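Local structure of beta-d-glucoside glucohydrolase (Hypocrea jecorina, 3ZZ1) at residues Y584-V589 with T618-N623. The protein probably hydrolyses terminal, non-reducing beta-D-glucosyl residues with release of beta-D-glucose, as a family 3 glycoside hydrolase of cellulose breakdown. Residues are numbered along the deposited sequence; the frame is centred on the assembly and turned at random.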
# COMPACT_ATOMS: atom_id res chain seq x y z
N TYR A 584 14.76 22.30 11.99
CA TYR A 584 15.58 21.93 10.86
C TYR A 584 16.62 23.03 10.63
O TYR A 584 16.30 24.22 10.71
CB TYR A 584 14.71 21.80 9.60
CG TYR A 584 13.68 20.68 9.62
CD1 TYR A 584 12.82 20.48 10.71
CD2 TYR A 584 13.54 19.83 8.52
CE1 TYR A 584 11.87 19.46 10.71
CE2 TYR A 584 12.59 18.81 8.51
CZ TYR A 584 11.76 18.63 9.61
OH TYR A 584 10.83 17.62 9.58
N SER A 585 17.84 22.62 10.34
CA SER A 585 18.90 23.58 10.02
C SER A 585 19.90 22.97 9.05
O SER A 585 19.90 21.75 8.82
CB SER A 585 19.62 24.03 11.28
OG SER A 585 20.21 22.93 11.95
N ARG A 586 20.73 23.83 8.47
CA ARG A 586 21.91 23.41 7.71
C ARG A 586 21.54 22.57 6.48
O ARG A 586 21.96 21.42 6.35
CB ARG A 586 22.90 22.64 8.62
CG ARG A 586 23.25 23.37 9.94
CD ARG A 586 24.22 24.52 9.70
NE ARG A 586 24.65 25.17 10.94
CZ ARG A 586 24.14 26.31 11.40
NH1 ARG A 586 23.18 26.95 10.74
NH2 ARG A 586 24.60 26.82 12.53
N LEU A 587 20.75 23.16 5.59
CA LEU A 587 20.38 22.50 4.35
C LEU A 587 21.53 22.56 3.34
O LEU A 587 21.99 23.65 2.99
CB LEU A 587 19.10 23.11 3.76
CG LEU A 587 18.56 22.62 2.41
CD1 LEU A 587 18.40 21.12 2.37
CD2 LEU A 587 17.23 23.28 2.14
N SER A 588 21.98 21.40 2.90
CA SER A 588 23.01 21.31 1.86
C SER A 588 22.55 20.43 0.70
O SER A 588 21.83 19.45 0.90
CB SER A 588 24.31 20.78 2.44
OG SER A 588 24.26 19.37 2.57
N VAL A 589 22.99 20.77 -0.50
CA VAL A 589 22.63 20.05 -1.72
C VAL A 589 23.92 19.73 -2.48
O VAL A 589 24.64 20.63 -2.89
CB VAL A 589 21.68 20.89 -2.64
CG1 VAL A 589 21.44 20.19 -3.98
CG2 VAL A 589 20.35 21.17 -1.94
N THR A 618 20.83 17.03 2.40
CA THR A 618 21.03 16.80 3.83
C THR A 618 20.48 17.95 4.68
O THR A 618 20.62 19.12 4.31
CB THR A 618 22.54 16.61 4.14
OG1 THR A 618 23.04 15.46 3.43
CG2 THR A 618 22.78 16.42 5.62
N VAL A 619 19.84 17.61 5.79
CA VAL A 619 19.41 18.58 6.81
C VAL A 619 19.69 18.02 8.20
O VAL A 619 19.77 16.80 8.38
CB VAL A 619 17.89 18.92 6.74
CG1 VAL A 619 17.59 19.88 5.61
CG2 VAL A 619 17.02 17.66 6.65
N ASP A 620 19.85 18.91 9.17
CA ASP A 620 19.97 18.53 10.57
C ASP A 620 18.62 18.66 11.24
O ASP A 620 17.88 19.60 10.96
CB ASP A 620 21.00 19.40 11.29
CG ASP A 620 22.42 19.12 10.84
OD1 ASP A 620 22.63 18.11 10.13
OD2 ASP A 620 23.32 19.92 11.19
N ILE A 621 18.30 17.72 12.11
CA ILE A 621 17.07 17.78 12.89
C ILE A 621 17.40 17.62 14.36
O ILE A 621 18.04 16.64 14.76
CB ILE A 621 16.06 16.70 12.45
CG1 ILE A 621 15.80 16.79 10.94
CG2 ILE A 621 14.75 16.85 13.21
CD1 ILE A 621 15.37 15.49 10.34
N ALA A 622 16.96 18.59 15.16
CA ALA A 622 17.13 18.56 16.61
C ALA A 622 15.78 18.54 17.31
O ALA A 622 14.84 19.21 16.88
CB ALA A 622 17.96 19.76 17.08
N ASN A 623 15.69 17.75 18.37
CA ASN A 623 14.52 17.74 19.24
C ASN A 623 14.65 18.90 20.22
O ASN A 623 15.45 18.84 21.16
CB ASN A 623 14.39 16.39 19.96
CG ASN A 623 13.23 16.34 20.96
OD1 ASN A 623 12.63 17.36 21.32
ND2 ASN A 623 12.92 15.13 21.42
O HOH W 1 18.60 21.31 13.60
O HOH W 2 23.87 17.13 0.88
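Thr618 and Ser588 form an antiparallel hydrogen-bonded pair, with Thr618 N giving to Ser588 O and Ser588 N to Thr618 O, each at 3.0 Å. Beside this pair one water joins the two hydroxyls, 2.8 Å from Ser588 OG and 3.2 Å from Thr618 OG1. Thr618 O also takes a CA-H...O contact from Leu587 CA. At Val619, CG1 lies alongside Leu587, touching its CD1 at 3.6 Å, and both side chains turn inward onto Val697. Strand 613-623 is central in a three-stranded sheet of the fibronectin type III-like domain, flanked by strands 582-591 and 664-672 and packed against the four-stranded sheet as a beta sandwich. A beta bulge interrupts the pairing here: Arg586, with a left-handed backbone (phi 62°), and Leu587 together face Val619. Asp620 resumes it through two bonds with Ser585, the one from Asp620 N to Ser585 O having an N-H...O angle of 169°. Its OD2 rests against Arg586 CG at 3.7 Å, whereas the guanidinium, carried away by the bend at chi2 (-75°), stays too far from this carboxylate for a salt bridge, Arg586 NE lying 5.4 Å from Asp620 OD2. Replacing Asp620 by an alanine would probably leave CB and CG of Arg586 without the carboxylate they pack on, and the guanidinium without a nearby opposite charge. Ile621 lays CG1 over one face of the Tyr584 ring, whose OH hydrogen-bonds to Glu631.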